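Local coordinates for protein glutaredoxin 2 (Salmonella enterica subsp. enterica serovar Typhimurium, PDB 3IR4) that binds glutathione and, as a glutaredoxin with a glutathione S-transferase-like fold, probably uses it to reduce protein disulfides and glutathione mixed disulfides, at residues Met4-Tyr9 against Lys17-Phe22; Pro87-Trp92 against Asp158-Gln163. One frame throughout, in Å; residues are numbered along the deposited sequence. Where two conformers were deposited one is given.

Contact 1: residues Met4-Tyr9 against Lys17-Phe22; sequences MKLYIY and KARMIF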
loop_
_atom_site.group_PDB
_atom_site.type_symbol
_atom_site.label_atom_id
_atom_site.label_comp_id
_atom_site.label_asym_id
_atom_site.label_seq_id
_atom_site.Cartn_x
_atom_site.Cartn_y
_atom_site.Cartn_z
HETATM N N MSE A 4 -14.770 -14.382 2.978
HETATM C CA MSE A 4 -14.357 -13.080 2.473
HETATM C C MSE A 4 -13.285 -13.154 1.408
HETATM O O MSE A 4 -12.361 -13.948 1.494
HETATM C CB MSE A 4 -13.908 -12.156 3.600
HETATM C CG MSE A 4 -15.121 -11.653 4.413
HETATM SE SE MSE A 4 -14.675 -10.434 5.795
HETATM C CE MSE A 4 -14.163 -11.719 7.079
ATOM N N LYS A 5 -13.468 -12.316 0.392
ATOM C CA LYS A 5 -12.545 -12.213 -0.742
ATOM C C LYS A 5 -12.161 -10.740 -0.910
ATOM O O LYS A 5 -12.972 -9.856 -0.693
ATOM C CB LYS A 5 -13.199 -12.701 -2.043
ATOM C CG LYS A 5 -13.730 -14.127 -1.965
ATOM C CD LYS A 5 -14.246 -14.697 -3.278
ATOM C CE LYS A 5 -14.680 -16.168 -3.087
ATOM N NZ LYS A 5 -15.290 -16.790 -4.308
ATOM N N LEU A 6 -10.919 -10.485 -1.309
ATOM C CA LEU A 6 -10.479 -9.137 -1.543
ATOM C C LEU A 6 -9.845 -9.059 -2.930
ATOM O O LEU A 6 -8.862 -9.740 -3.207
ATOM C CB LEU A 6 -9.494 -8.783 -0.445
ATOM C CG LEU A 6 -9.077 -7.316 -0.308
ATOM C CD1 LEU A 6 -10.249 -6.472 0.168
ATOM C CD2 LEU A 6 -7.906 -7.193 0.645
ATOM N N TYR A 7 -10.419 -8.190 -3.765
ATOM C CA TYR A 7 -10.014 -7.975 -5.173
ATOM C C TYR A 7 -9.090 -6.775 -5.161
ATOM O O TYR A 7 -9.446 -5.694 -4.689
ATOM C CB TYR A 7 -11.237 -7.776 -6.069
ATOM C CG TYR A 7 -12.102 -9.015 -6.085
ATOM C CD1 TYR A 7 -13.102 -9.199 -5.165
ATOM C CD2 TYR A 7 -11.867 -10.022 -6.999
ATOM C CE1 TYR A 7 -13.850 -10.374 -5.138
ATOM C CE2 TYR A 7 -12.607 -11.185 -6.999
ATOM C CZ TYR A 7 -13.619 -11.346 -6.069
ATOM O OH TYR A 7 -14.390 -12.479 -6.053
ATOM N N ILE A 8 -7.887 -6.975 -5.699
ATOM C CA ILE A 8 -6.804 -6.026 -5.567
ATOM C C ILE A 8 -5.905 -5.926 -6.772
ATOM O O ILE A 8 -5.913 -6.760 -7.671
ATOM C CB ILE A 8 -5.877 -6.430 -4.350
ATOM C CG1 ILE A 8 -5.155 -7.765 -4.588
ATOM C CG2 ILE A 8 -6.665 -6.502 -3.032
ATOM C CD1 ILE A 8 -4.132 -8.147 -3.517
ATOM N N TYR A 9 -5.071 -4.871 -6.731
ATOM C CA TYR A 9 -3.796 -4.818 -7.478
ATOM C C TYR A 9 -2.727 -4.882 -6.377
ATOM O O TYR A 9 -2.822 -4.178 -5.378
ATOM C CB TYR A 9 -3.620 -3.534 -8.274
ATOM C CG TYR A 9 -4.717 -3.236 -9.246
ATOM C CD1 TYR A 9 -5.346 -4.237 -9.972
ATOM C CD2 TYR A 9 -5.111 -1.918 -9.450
ATOM C CE1 TYR A 9 -6.407 -3.920 -10.853
ATOM C CE2 TYR A 9 -6.131 -1.608 -10.321
ATOM C CZ TYR A 9 -6.799 -2.609 -11.006
ATOM O OH TYR A 9 -7.840 -2.258 -11.829
ATOM N N LYS A 17 -3.668 -1.389 2.394
ATOM C CA LYS A 17 -4.438 -0.959 3.567
ATOM C C LYS A 17 -5.524 -1.998 3.907
ATOM O O LYS A 17 -5.682 -2.405 5.046
ATOM C CB LYS A 17 -5.085 0.414 3.353
ATOM C CG LYS A 17 -4.077 1.527 3.198
ATOM C CD LYS A 17 -4.705 2.873 2.929
ATOM C CE LYS A 17 -3.697 3.831 2.416
ATOM N NZ LYS A 17 -4.180 5.217 2.311
ATOM N N ALA A 18 -6.273 -2.389 2.879
ATOM C CA ALA A 18 -7.380 -3.325 3.022
ATOM C C ALA A 18 -6.931 -4.699 3.491
ATOM O O ALA A 18 -7.686 -5.385 4.147
ATOM C CB ALA A 18 -8.160 -3.455 1.729
ATOM N N ARG A 19 -5.710 -5.099 3.166
ATOM C CA ARG A 19 -5.158 -6.372 3.602
ATOM C C ARG A 19 -4.639 -6.355 5.034
ATOM O O ARG A 19 -4.510 -7.411 5.653
ATOM C CB ARG A 19 -3.997 -6.765 2.691
ATOM C CG ARG A 19 -4.450 -7.129 1.309
ATOM C CD ARG A 19 -3.277 -7.279 0.367
ATOM N NE ARG A 19 -2.466 -8.403 0.804
ATOM C CZ ARG A 19 -1.279 -8.727 0.316
ATOM N NH1 ARG A 19 -0.726 -7.993 -0.635
ATOM N NH2 ARG A 19 -0.640 -9.791 0.795
HETATM N N MSE A 20 -4.272 -5.184 5.544
HETATM C CA MSE A 20 -3.577 -5.144 6.825
HETATM C C MSE A 20 -4.327 -5.727 8.017
HETATM O O MSE A 20 -3.747 -6.440 8.799
HETATM C CB MSE A 20 -3.114 -3.723 7.165
HETATM C CG MSE A 20 -2.000 -3.231 6.262
HETATM SE SE MSE A 20 -1.548 -1.375 6.567
HETATM C CE MSE A 20 -0.710 -1.543 8.291
ATOM N N ILE A 21 -5.606 -5.383 8.182
ATOM C CA ILE A 21 -6.335 -5.851 9.365
ATOM C C ILE A 21 -6.491 -7.358 9.321
ATOM O O ILE A 21 -6.474 -8.012 10.367
ATOM C CB ILE A 21 -7.695 -5.136 9.577
ATOM C CG1 ILE A 21 -7.491 -3.641 9.856
ATOM C CG2 ILE A 21 -8.512 -5.797 10.723
ATOM C CD1 ILE A 21 -6.800 -3.295 11.114
ATOM N N PHE A 22 -6.683 -7.938 8.131
ATOM C CA PHE A 22 -6.770 -9.387 8.038
ATOM C C PHE A 22 -5.528 -10.027 8.644
ATOM O O PHE A 22 -5.583 -11.008 9.379
ATOM C CB PHE A 22 -6.965 -9.844 6.599
ATOM C CG PHE A 22 -8.317 -9.539 6.044
ATOM C CD1 PHE A 22 -9.404 -10.363 6.298
ATOM C CD2 PHE A 22 -8.519 -8.411 5.252
ATOM C CE1 PHE A 22 -10.644 -10.092 5.778
ATOM C CE2 PHE A 22 -9.784 -8.144 4.734
ATOM C CZ PHE A 22 -10.842 -9.000 4.995
#
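M4, just before strand 5-8, and L6 and I8 within it meet A18, R19 and F22 of the helix that follows, a worked case of how a thioredoxin-type strand is covered by its next helix. The axes of strand 5-8 and helix 17-22 approach to 10.0 Å at 152°, so the two run nearly antiparallel. M4, a selenomethionine in the crystal, can be followed outward. M4 CB points toward the helix and lies 4.4 Å from F22 CE1, and CG swings farther off. M4 SE then returns to 4.0 Å from F22 CE1, and a bend at chi3 brings the terminal M4 CE beside the same ring carbon at 4.1 Å. Selenium lies 82° off the ring normal, making this an edge-on Met-aromatic contact. Elsewhere on the ring perimeter, the carbonyl O of A18, one helical turn earlier, also lies in the ring plane. L6 holds the middle: with CG anti to the backbone N (chi1 -169°), it sets both methyls against the helix, L6 CD2 lying 3.9 Å from A18 CB and CD1 about as close. In the conformer described here, CD2 also rests on the CG methylene of R19. At the far end, I8 CD1 lies across the R19 side chain at about a right angle, 4.1 Å from R19 CD. L54 and V72 touch F22 from strand 53-55 and helix 65-74. No hydrogen bond crosses the interface. The strand backbone spends its bonds on strands 30-33 and 53-55, so between these two segments the contact is one of apolar fit, to which R19 gives its methylenes while its NH1 makes a long, weak ion pair with D10 OD1.

Contact 2: residues Pro87-Trp92 against Asp158-Gln163; sequences PAIEEW and DKLIVQ
This is a small apolar contact in the all-helical C-terminal domain, between the first turn of helix 87-97 and the weakly bonded helical turn at residues 158-160, in which L160 leans on A88 and I89. It exemplifies how a single leucine can join two elements distant in sequence: 66 residues separate the segments, yet the CA atoms of I89 and L160 come within 7.8 Å. Only 144 Å² is buried, about half of it on L160. The main touch is made by the tip of I89. Its CB does not aim at the other segment, but CG1 is placed anti to the carbonyl carbon (chi1 -65°), and a second turn at chi2 (-67°) carries CD1 over to L160. There I89 CD1 meets two atoms, L160 CB at 4.0 Å and L160 CD1 at 4.1 Å. The two side chains thus lie alongside each other and point in opposite directions; the tip of I89 reaches the root of L160, while the CD1 branch of L160 lies by the I89 tip. L160 CD1 is the branch that faces helix 87-97, and it also meets the methyl of A88, with A88 CB 4.3 Å away. These are ordinary van der Waals distances without a polar bond between the segments. The contact forms the outer margin of a larger packing zone. Deeper in, L154 and L157 of helix 143-160 touch W92, whose NE1 donates to the carbonyl O of D153. I89 touches L157, V167 and N168 and, on helix 173-185, D174; L178 and L181 of that helix touch W92, so that helix 87-97 is packed against both helix 143-160 and helix 173-185.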
loop_
_atom_site.group_PDB
_atom_site.type_symbol
_atom_site.label_atom_id
_atom_site.label_comp_id
_atom_site.label_asym_id
_atom_site.label_seq_id
_atom_site.Cartn_x
_atom_site.Cartn_y
_atom_site.Cartn_z
ATOM N N PRO A 87 -0.904 14.411 14.199
ATOM C CA PRO A 87 -0.978 15.291 13.056
ATOM C C PRO A 87 0.345 15.376 12.267
ATOM O O PRO A 87 0.316 15.626 11.047
ATOM C CB PRO A 87 -1.329 16.633 13.692
ATOM C CG PRO A 87 -2.131 16.257 14.894
ATOM C CD PRO A 87 -1.377 15.071 15.428
ATOM N N ALA A 88 1.481 15.237 12.948
ATOM C CA ALA A 88 2.782 15.258 12.272
ATOM C C ALA A 88 2.909 14.143 11.231
ATOM O O ALA A 88 3.554 14.325 10.185
ATOM C CB ALA A 88 3.954 15.201 13.265
ATOM N N ILE A 89 2.312 12.983 11.497
ATOM C CA ILE A 89 2.380 11.852 10.570
ATOM C C ILE A 89 1.517 12.140 9.338
ATOM O O ILE A 89 1.930 11.913 8.220
ATOM C CB ILE A 89 1.993 10.531 11.260
ATOM C CG1 ILE A 89 3.036 10.184 12.344
ATOM C CG2 ILE A 89 1.858 9.406 10.255
ATOM C CD1 ILE A 89 4.411 9.828 11.888
ATOM N N GLU A 90 0.322 12.686 9.541
ATOM C CA GLU A 90 -0.544 13.043 8.433
ATOM C C GLU A 90 0.192 14.052 7.527
ATOM O O GLU A 90 0.158 13.938 6.317
ATOM C CB GLU A 90 -1.867 13.599 8.946
ATOM C CG GLU A 90 -2.853 14.012 7.875
ATOM C CD GLU A 90 -4.103 14.649 8.468
ATOM O OE1 GLU A 90 -3.961 15.658 9.204
ATOM O OE2 GLU A 90 -5.212 14.157 8.190
ATOM N N GLU A 91 0.870 15.010 8.133
ATOM C CA GLU A 91 1.582 16.046 7.388
ATOM C C GLU A 91 2.772 15.466 6.625
ATOM O O GLU A 91 2.977 15.776 5.445
ATOM C CB GLU A 91 2.041 17.128 8.362
ATOM C CG GLU A 91 2.986 18.198 7.834
ATOM C CD GLU A 91 3.442 19.179 8.955
ATOM O OE1 GLU A 91 4.186 18.796 9.907
ATOM O OE2 GLU A 91 3.071 20.362 8.872
ATOM N N TRP A 92 3.510 14.569 7.269
ATOM C CA TRP A 92 4.664 13.940 6.648
ATOM C C TRP A 92 4.205 13.119 5.447
ATOM O O TRP A 92 4.813 13.177 4.379
ATOM C CB TRP A 92 5.381 13.067 7.682
ATOM C CG TRP A 92 6.684 12.505 7.211
ATOM C CD1 TRP A 92 7.919 13.068 7.344
ATOM C CD2 TRP A 92 6.880 11.279 6.527
ATOM N NE1 TRP A 92 8.867 12.269 6.777
ATOM C CE2 TRP A 92 8.250 11.168 6.248
ATOM C CE3 TRP A 92 6.024 10.266 6.108
ATOM C CZ2 TRP A 92 8.786 10.063 5.601
ATOM C CZ3 TRP A 92 6.559 9.178 5.441
ATOM C CH2 TRP A 92 7.922 9.095 5.182
ATOM N N ASP A 158 11.900 8.730 11.323
ATOM C CA ASP A 158 12.571 7.898 12.303
ATOM C C ASP A 158 12.364 8.382 13.737
ATOM O O ASP A 158 12.249 7.591 14.659
ATOM C CB ASP A 158 14.067 7.874 11.972
ATOM C CG ASP A 158 14.832 6.856 12.781
ATOM O OD1 ASP A 158 14.615 5.653 12.541
ATOM O OD2 ASP A 158 15.696 7.269 13.606
ATOM N N LYS A 159 12.404 9.691 13.913
ATOM C CA LYS A 159 12.253 10.288 15.242
ATOM C C LYS A 159 10.815 10.289 15.751
ATOM O O LYS A 159 10.574 10.480 16.940
ATOM C CB LYS A 159 12.825 11.697 15.202
ATOM C CG LYS A 159 14.323 11.707 14.825
ATOM C CD LYS A 159 14.889 13.088 14.744
ATOM C CE LYS A 159 16.371 13.081 14.338
ATOM N NZ LYS A 159 16.622 12.474 12.982
ATOM N N LEU A 160 9.862 10.053 14.863
ATOM C CA LEU A 160 8.438 10.079 15.165
ATOM C C LEU A 160 7.833 8.708 15.402
ATOM O O LEU A 160 6.773 8.616 16.013
ATOM C CB LEU A 160 7.667 10.765 14.043
ATOM C CG LEU A 160 8.176 12.151 13.622
ATOM C CD1 LEU A 160 7.272 12.662 12.485
ATOM C CD2 LEU A 160 8.338 13.139 14.805
ATOM N N ILE A 161 8.472 7.643 14.930
ATOM C CA ILE A 161 7.933 6.306 15.133
ATOM C C ILE A 161 8.158 5.892 16.581
ATOM O O ILE A 161 9.283 5.698 17.012
ATOM C CB ILE A 161 8.554 5.287 14.177
ATOM C CG1 ILE A 161 8.262 5.666 12.720
ATOM C CG2 ILE A 161 8.046 3.877 14.469
ATOM C CD1 ILE A 161 9.051 4.809 11.721
ATOM N N VAL A 162 7.063 5.694 17.310
ATOM C CA VAL A 162 7.186 5.382 18.721
ATOM C C VAL A 162 7.733 3.961 18.925
ATOM O O VAL A 162 8.623 3.777 19.759
ATOM C CB VAL A 162 5.839 5.575 19.449
ATOM C CG1 VAL A 162 5.849 4.980 20.859
ATOM C CG2 VAL A 162 5.454 7.064 19.476
ATOM N N GLN A 163 7.230 2.975 18.183
ATOM C CA GLN A 163 7.674 1.608 18.351
ATOM C C GLN A 163 7.360 0.827 17.075
ATOM O O GLN A 163 6.554 1.270 16.264
ATOM C CB GLN A 163 7.028 0.981 19.609
ATOM C CG GLN A 163 5.523 0.910 19.593
ATOM C CD GLN A 163 4.992 0.632 20.987
ATOM O OE1 GLN A 163 5.056 1.509 21.863
ATOM N NE2 GLN A 163 4.529 -0.575 21.217
#

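Overall arrangement
Contact 1 comes first along the chain and is complete before contact 2 opens, so the two are in series. Their centres lie 25 Å apart, and their nearest atoms remain about 10 Å from each other. They share no helix or strand: residues 4-9 with 17-22 belong to the beta-alpha-beta unit of the N-terminal thioredoxin-like domain, residues 87-92 with 158-163 to the helical C-terminal domain. Contact 1 is buried and adjoins the glutathione pocket, to which Y9 belongs; the centre of contact 2 lies about 17 Å from the centre of the chain, that of contact 1 about 10 Å. Together they sample one contact from each domain of a glutathione S-transferase-like glutaredoxin.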